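Local coordinates for mannosylglycerate hydrolase MGH1-like glycoside hydrolase domain-containing protein (PDB 4WVA) that hydrolyses mannosylglycerate, a solute made by thermophiles under osmotic stress, to mannose and glycerate, and also cleaves glucosylglycerate, at residues P346-Y349 with W350-P353; Y394-L398 with T399-R403. All coordinates share one frame; numbering follows the deposited sequence.

Contact 1 (P346-Y349 with W350-P353). With TRS (2-amino-2-hydroxymethyl-propane-1,3-diol), chain D.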
ATOM      1  N   PRO A 346      28.307 -14.021  19.750  1.00 17.30           N
ATOM      2  CA  PRO A 346      27.179 -14.932  19.950  1.00 17.09           C
ATOM      3  C   PRO A 346      26.621 -15.035  21.368  1.00 16.28           C
ATOM      4  O   PRO A 346      25.541 -15.604  21.534  1.00 16.79           O
ATOM      5  CB  PRO A 346      27.726 -16.292  19.502  1.00 18.44           C
ATOM      6  CG  PRO A 346      29.204 -16.163  19.629  1.00 18.77           C
ATOM      7  CD  PRO A 346      29.518 -14.745  19.316  1.00 18.84           C
ATOM      8  N   GLY A 347      27.330 -14.508  22.365  1.00 15.42           N
ATOM      9  CA  GLY A 347      26.835 -14.499  23.728  1.00 14.73           C
ATOM     10  C   GLY A 347      26.411 -13.154  24.291  1.00 13.80           C
ATOM     11  O   GLY A 347      25.809 -13.119  25.378  1.00 14.43           O
ATOM     12  N   ARG A 348      26.699 -12.048  23.597  1.00 13.62           N
ATOM     13  CA  ARG A 348      26.583 -10.730  24.229  1.00 13.52           C
ATOM     14  C   ARG A 348      25.299  -9.980  23.874  1.00 13.05           C
ATOM     15  O   ARG A 348      25.317  -9.058  23.050  1.00 13.55           O
ATOM     16  CB  ARG A 348      27.808  -9.838  23.972  1.00 14.29           C
ATOM     17  CG  ARG A 348      27.889  -8.699  24.977  1.00 15.00           C
ATOM     18  CD  ARG A 348      28.997  -7.712  24.697  1.00 16.01           C
ATOM     19  NE  ARG A 348      30.319  -8.305  24.878  1.00 16.32           N
ATOM     20  CZ  ARG A 348      30.967  -8.387  26.041  1.00 17.63           C
ATOM     21  NH1 ARG A 348      30.444  -7.938  27.181  1.00 17.80           N
ATOM     22  NH2 ARG A 348      32.170  -8.940  26.063  1.00 18.95           N
ATOM     23  N   TYR A 349      24.201 -10.410  24.497  1.00 12.54           N
ATOM     24  CA  TYR A 349      22.987  -9.609  24.639  1.00 11.92           C
ATOM     25  C   TYR A 349      22.331  -9.397  23.267  1.00 12.17           C
ATOM     26  O   TYR A 349      21.810 -10.356  22.708  1.00 11.90           O
ATOM     27  CB  TYR A 349      23.315  -8.304  25.396  1.00 12.07           C
ATOM     28  CG  TYR A 349      22.204  -7.633  26.177  1.00 11.61           C
ATOM     29  CD1 TYR A 349      21.174  -8.354  26.773  1.00 11.50           C
ATOM     30  CD2 TYR A 349      22.236  -6.267  26.408  1.00 11.37           C
ATOM     31  CE1 TYR A 349      20.191  -7.724  27.530  1.00 11.58           C
ATOM     32  CE2 TYR A 349      21.268  -5.640  27.155  1.00 11.63           C
ATOM     33  CZ  TYR A 349      20.234  -6.363  27.708  1.00 11.43           C
ATOM     34  OH  TYR A 349      19.263  -5.722  28.466  1.00 11.69           O
ATOM     35  N   TRP A 350      22.348  -8.171  22.737  1.00 11.72           N
ATOM     36  CA  TRP A 350      21.745  -7.891  21.415  1.00 11.75           C
ATOM     37  C   TRP A 350      22.714  -7.864  20.238  1.00 12.27           C
ATOM     38  O   TRP A 350      22.380  -7.367  19.168  1.00 11.72           O
ATOM     39  CB  TRP A 350      20.942  -6.583  21.510  1.00 11.58           C
ATOM     40  CG  TRP A 350      19.728  -6.705  22.352  1.00 11.34           C
ATOM     41  CD1 TRP A 350      19.603  -6.376  23.648  1.00 11.45           C
ATOM     42  CD2 TRP A 350      18.453  -7.204  21.937  1.00 11.34           C
ATOM     43  NE1 TRP A 350      18.333  -6.629  24.094  1.00 11.79           N
ATOM     44  CE2 TRP A 350      17.601  -7.139  23.055  1.00 11.19           C
ATOM     45  CE3 TRP A 350      17.949  -7.684  20.727  1.00 11.17           C
ATOM     46  CZ2 TRP A 350      16.274  -7.545  23.005  1.00 11.50           C
ATOM     47  CZ3 TRP A 350      16.631  -8.112  20.685  1.00 11.09           C
ATOM     48  CH2 TRP A 350      15.807  -8.025  21.805  1.00 11.06           C
ATOM     49  N   ARG A 351      23.903  -8.447  20.404  1.00 12.44           N
ATOM     50  CA  ARG A 351      24.914  -8.435  19.372  1.00 12.54           C
ATOM     51  C   ARG A 351      25.096  -9.801  18.703  1.00 12.37           C
ATOM     52  O   ARG A 351      26.142 -10.077  18.133  1.00 12.75           O
ATOM     53  CB  ARG A 351      26.237  -7.930  19.980  1.00 13.18           C
ATOM     54  CG  ARG A 351      26.057  -6.590  20.674  1.00 13.36           C
ATOM     55  CD  ARG A 351      27.356  -6.043  21.223  1.00 14.18           C
ATOM     56  NE  ARG A 351      28.282  -5.584  20.198  1.00 14.91           N
ATOM     57  CZ  ARG A 351      28.323  -4.354  19.683  1.00 15.12           C
ATOM     58  NH1 ARG A 351      27.441  -3.418  20.032  1.00 14.84           N
ATOM     59  NH2 ARG A 351      29.277  -4.059  18.795  1.00 16.46           N
ATOM     60  N   GLY A 352      24.066 -10.650  18.743  1.00 11.60           N
ATOM     61  CA  GLY A 352      24.169 -11.992  18.151  1.00 11.79           C
ATOM     62  C   GLY A 352      23.194 -13.031  18.695  1.00 11.87           C
ATOM     63  O   GLY A 352      22.638 -13.825  17.925  1.00 12.09           O
ATOM     64  N   PRO A 353      22.998 -13.064  20.021  1.00 11.61           N
ATOM     65  CA  PRO A 353      22.073 -14.048  20.582  1.00 11.46           C
ATOM     66  C   PRO A 353      20.636 -14.020  20.018  1.00 11.42           C
ATOM     67  O   PRO A 353      20.175 -12.995  19.518  1.00 10.73           O
ATOM     68  CB  PRO A 353      22.061 -13.697  22.062  1.00 11.78           C
ATOM     69  CG  PRO A 353      23.431 -13.189  22.306  1.00 11.82           C
ATOM     70  CD  PRO A 353      23.719 -12.342  21.093  1.00 11.83           C
TER
HETATM   71  C   TRS D 501      15.877  -5.617  28.778  0.50 20.92           C
HETATM   72  C1  TRS D 501      14.438  -6.088  28.921  0.50 20.72           C
HETATM   73  C2  TRS D 501      16.150  -4.608  29.897  0.50 19.80           C
HETATM   74  C3  TRS D 501      16.142  -5.038  27.390  0.50 21.31           C
HETATM   75  N   TRS D 501      16.754  -6.807  28.898  0.50 20.93           N
HETATM   76  O1  TRS D 501      14.218  -6.644  30.236  0.50 19.92           O
HETATM   77  O2  TRS D 501      17.338  -3.820  29.717  0.50 19.04           O
HETATM   78  O3  TRS D 501      17.028  -5.884  26.614  0.50 22.14           O
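Y349 and W350, neighbours in the chain, meet edge to face: the pyrrole edge of the indole, led by CD1, stands over the centre of the phenol ring, with planes at 60° and Y349 CD2 3.8 Å from W350 CD1. With CG of Y349 anti to its own nitrogen (chi1 -154°) and CG of W350 beside its own, both polar ends reach the same bound Tris molecule. W350 NE1 gives a nearly straight hydrogen bond (166°) to Tris O3, which lies at the indole edge 2.9 Å from NE1. Y349 OH accepts from that same O3 and, at 2.8 Å, from Tris N; it is also hydrogen-bonded to OD2 of D165, the probable proton donor. Tyrosine suits the place because one hydroxyl can serve ligand and carboxylate together, and tryptophan because its C-H edge can rest on the phenol face while the ring N-H beside it points at the ligand.

Behind the rings, a type II' turn from R348 to R351 sets their direction. R351 N closes it on R348 O at 3.1 Å, the donor standing above the carbonyl plane. R348 and R351 run side by side, their CD atoms 4.2 Å apart; E345 forms salt bridges with both, and D171 with R351, which probably offsets the like charges. P353 folds back toward the first half, its CG 3.3 Å from P346 O, a buried oxygen without a polar partner. G352 fits because a side chain would crowd P346 CA and, at these backbone angles, the carbonyl oxygen of R351. This tight loop before helix 356-368 forms part of the active-site pocket of the GH63 (alpha/alpha)6 barrel, consistent with Y349 and W350 binding substrate.

Contact 2 (Y394-L398 with T399-R403); sequences YYDPL and TGQGR
The ring of Y394 carries the carbonyl carbon of R403 over one face, while R403 CB lies 3.5 Å from Y394 CD2; the ring also stacks with W355. Its CG sits between the backbone nitrogen and the carbonyl carbon (chi1 37°), leaning the ring across the partner strand; its OH is hydrogen-bonded to the backbone oxygen of E197. One face of the R403 guanidinium holds Q401 CB, and a water sits at its edge. The Y395 ring has G400 O at its edge and helix 372-389 beside it.

Y394 and R403 form the antiparallel hydrogen-bonded pair, with R403 N 2.9 Å from Y394 O and a weak return bond. Just beyond the strands, D396 N bonds to Q401 O, nearly straight at 169°, and G400 N to D396 O at 2.8 Å. D396 OD1 accepts L398 N at 2.7 Å, nearly along the C-O axis, making an Asx turn, and T399 N from above the carboxylate plane. T399 OG1 accepts Q401 N, an ST turn, while G400 tolerates a positive phi that would jam a side chain. An alanine at D396 is likely to leave the amides of L398 and T399 without their shared acceptor. OD2 accepts from the water and R403 NH2 donates to it, a bridge that probably links the opposite charges, 4.2 Å apart, in place of a salt bridge; the carboxylate probably adds to the backbone bonds in fixing the loop.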
ATOM      1  N   TYR A 394      18.215 -14.941  26.448  1.00 11.01           N
ATOM      2  CA  TYR A 394      18.656 -15.108  25.066  1.00 11.15           C
ATOM      3  C   TYR A 394      19.521 -16.351  24.987  1.00 11.44           C
ATOM      4  O   TYR A 394      19.826 -16.964  26.023  1.00 10.82           O
ATOM      5  CB  TYR A 394      19.384 -13.868  24.522  1.00 11.21           C
ATOM      6  CG  TYR A 394      20.267 -13.169  25.526  1.00 11.25           C
ATOM      7  CD1 TYR A 394      19.721 -12.283  26.442  1.00 11.49           C
ATOM      8  CD2 TYR A 394      21.635 -13.389  25.562  1.00 11.67           C
ATOM      9  CE1 TYR A 394      20.497 -11.665  27.386  1.00 11.63           C
ATOM     10  CE2 TYR A 394      22.422 -12.752  26.498  1.00 11.75           C
ATOM     11  CZ  TYR A 394      21.841 -11.888  27.408  1.00 11.70           C
ATOM     12  OH  TYR A 394      22.588 -11.224  28.372  1.00 12.58           O
ATOM     13  N   TYR A 395      19.860 -16.725  23.767  1.00 11.74           N
ATOM     14  CA  TYR A 395      20.522 -17.995  23.504  1.00 11.97           C
ATOM     15  C   TYR A 395      21.610 -17.818  22.477  1.00 12.72           C
ATOM     16  O   TYR A 395      21.457 -17.069  21.522  1.00 12.20           O
ATOM     17  CB  TYR A 395      19.526 -19.053  23.019  1.00 11.87           C
ATOM     18  CG  TYR A 395      18.382 -19.280  23.974  1.00 11.98           C
ATOM     19  CD1 TYR A 395      17.268 -18.443  23.963  1.00 11.51           C
ATOM     20  CD2 TYR A 395      18.412 -20.310  24.911  1.00 11.66           C
ATOM     21  CE1 TYR A 395      16.219 -18.632  24.836  1.00 11.60           C
ATOM     22  CE2 TYR A 395      17.367 -20.493  25.798  1.00 11.85           C
ATOM     23  CZ  TYR A 395      16.275 -19.646  25.764  1.00 11.54           C
ATOM     24  OH  TYR A 395      15.221 -19.812  26.635  1.00 12.12           O
ATOM     25  N   ASP A 396      22.720 -18.529  22.670  1.00 13.06           N
ATOM     26  CA  ASP A 396      23.799 -18.550  21.692  1.00 14.05           C
ATOM     27  C   ASP A 396      23.262 -19.191  20.403  1.00 13.62           C
ATOM     28  O   ASP A 396      22.710 -20.290  20.440  1.00 13.03           O
ATOM     29  CB  ASP A 396      24.992 -19.335  22.278  1.00 14.85           C
ATOM     30  CG  ASP A 396      26.205 -19.359  21.368  1.00 15.97           C
ATOM     31  OD1 ASP A 396      26.080 -19.719  20.187  1.00 16.18           O
ATOM     32  OD2 ASP A 396      27.307 -19.038  21.857  1.00 17.15           O
ATOM     33  N   PRO A 397      23.382 -18.496  19.252  1.00 13.96           N
ATOM     34  CA  PRO A 397      22.777 -19.057  18.031  1.00 14.45           C
ATOM     35  C   PRO A 397      23.571 -20.221  17.432  1.00 15.53           C
ATOM     36  O   PRO A 397      23.054 -20.941  16.589  1.00 15.49           O
ATOM     37  CB  PRO A 397      22.764 -17.881  17.053  1.00 14.91           C
ATOM     38  CG  PRO A 397      23.694 -16.891  17.597  1.00 14.95           C
ATOM     39  CD  PRO A 397      23.989 -17.172  19.031  1.00 14.26           C
ATOM     40  N   LEU A 398      24.812 -20.394  17.882  1.00 15.54           N
ATOM     41  CA  LEU A 398      25.688 -21.421  17.321  1.00 16.80           C
ATOM     42  C   LEU A 398      25.543 -22.708  18.105  1.00 16.85           C
ATOM     43  O   LEU A 398      25.483 -23.785  17.520  1.00 17.61           O
ATOM     44  CB  LEU A 398      27.145 -20.940  17.351  1.00 17.07           C
ATOM     45  CG  LEU A 398      27.386 -19.579  16.686  1.00 18.69           C
ATOM     46  CD1 LEU A 398      28.872 -19.260  16.691  1.00 19.76           C
ATOM     47  CD2 LEU A 398      26.817 -19.540  15.270  1.00 19.19           C
ATOM     48  N   THR A 399      25.486 -22.589  19.431  1.00 16.79           N
ATOM     49  CA  THR A 399      25.453 -23.748  20.328  1.00 16.34           C
ATOM     50  C   THR A 399      24.098 -24.003  20.963  1.00 16.27           C
ATOM     51  O   THR A 399      23.851 -25.103  21.440  1.00 17.23           O
ATOM     52  CB  THR A 399      26.455 -23.588  21.482  1.00 16.29           C
ATOM     53  OG1 THR A 399      26.060 -22.491  22.328  1.00 15.76           O
ATOM     54  CG2 THR A 399      27.848 -23.357  20.944  1.00 17.51           C
ATOM     55  N   GLY A 400      23.266 -22.959  21.035  1.00 15.58           N
ATOM     56  CA  GLY A 400      21.995 -23.036  21.725  1.00 15.74           C
ATOM     57  C   GLY A 400      22.053 -22.764  23.216  1.00 16.20           C
ATOM     58  O   GLY A 400      21.029 -22.796  23.874  1.00 15.95           O
ATOM     59  N   GLN A 401      23.242 -22.486  23.760  1.00 17.17           N
ATOM     60  CA  GLN A 401      23.389 -22.338  25.200  1.00 17.84           C
ATOM     61  C   GLN A 401      22.597 -21.140  25.726  1.00 16.23           C
ATOM     62  O   GLN A 401      22.632 -20.071  25.127  1.00 14.82           O
ATOM     63  CB  GLN A 401      24.857 -22.134  25.581  1.00 21.48           C
ATOM     64  CG  GLN A 401      25.804 -23.263  25.212  1.00 26.04           C
ATOM     65  CD  GLN A 401      27.251 -22.781  25.238  1.00 30.57           C
ATOM     66  OE1 GLN A 401      27.855 -22.461  24.193  1.00 31.08           O
ATOM     67  NE2 GLN A 401      27.801 -22.668  26.450  1.00 32.65           N
ATOM     68  N   GLY A 402      21.907 -21.315  26.849  1.00 14.95           N
ATOM     69  CA  GLY A 402      21.196 -20.205  27.508  1.00 14.77           C
ATOM     70  C   GLY A 402      22.144 -19.145  28.037  1.00 15.52           C
ATOM     71  O   GLY A 402      23.264 -19.435  28.491  1.00 15.41           O
ATOM     72  N   ARG A 403      21.685 -17.900  27.975  1.00 15.24           N
ATOM     73  CA  ARG A 403      22.467 -16.749  28.357  1.00 15.50           C
ATOM     74  C   ARG A 403      21.571 -15.707  28.987  1.00 14.15           C
ATOM     75  O   ARG A 403      20.345 -15.768  28.857  1.00 13.71           O
ATOM     76  CB  ARG A 403      23.131 -16.134  27.115  1.00 17.10           C
ATOM     77  CG  ARG A 403      24.070 -17.057  26.347  1.00 20.01           C
ATOM     78  CD  ARG A 403      25.357 -17.209  27.119  1.00 23.55           C
ATOM     79  NE  ARG A 403      26.414 -17.933  26.404  1.00 27.46           N
ATOM     80  CZ  ARG A 403      26.915 -19.116  26.762  1.00 30.47           C
ATOM     81  NH1 ARG A 403      26.482 -19.768  27.841  1.00 32.85           N
ATOM     82  NH2 ARG A 403      27.878 -19.656  26.022  1.00 32.75           N
TER
HETATM   83  O   HOH W   1      27.911 -17.770  24.172  1.00 24.55           O

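How the contacts relate
Following the chain, the loop after helix 313-327 first turns back on itself in contact 1, then leads into helix 356-368. Helix 372-389 comes next, and contact 2 closes the short hairpin of strands 394-395 and 402-403 before helix 409-418. The two closures are in series, neither nested nor crossed, yet their centres lie about 9 Å apart. They touch through Y349 CD1 and Y394 CE1, 3.4 Å apart, and P397 packs on P346 and G352. Two loops between barrel helices are thus joined beside the active site, with E393, the probable proton acceptor, immediately before the hairpin and touched by Y349.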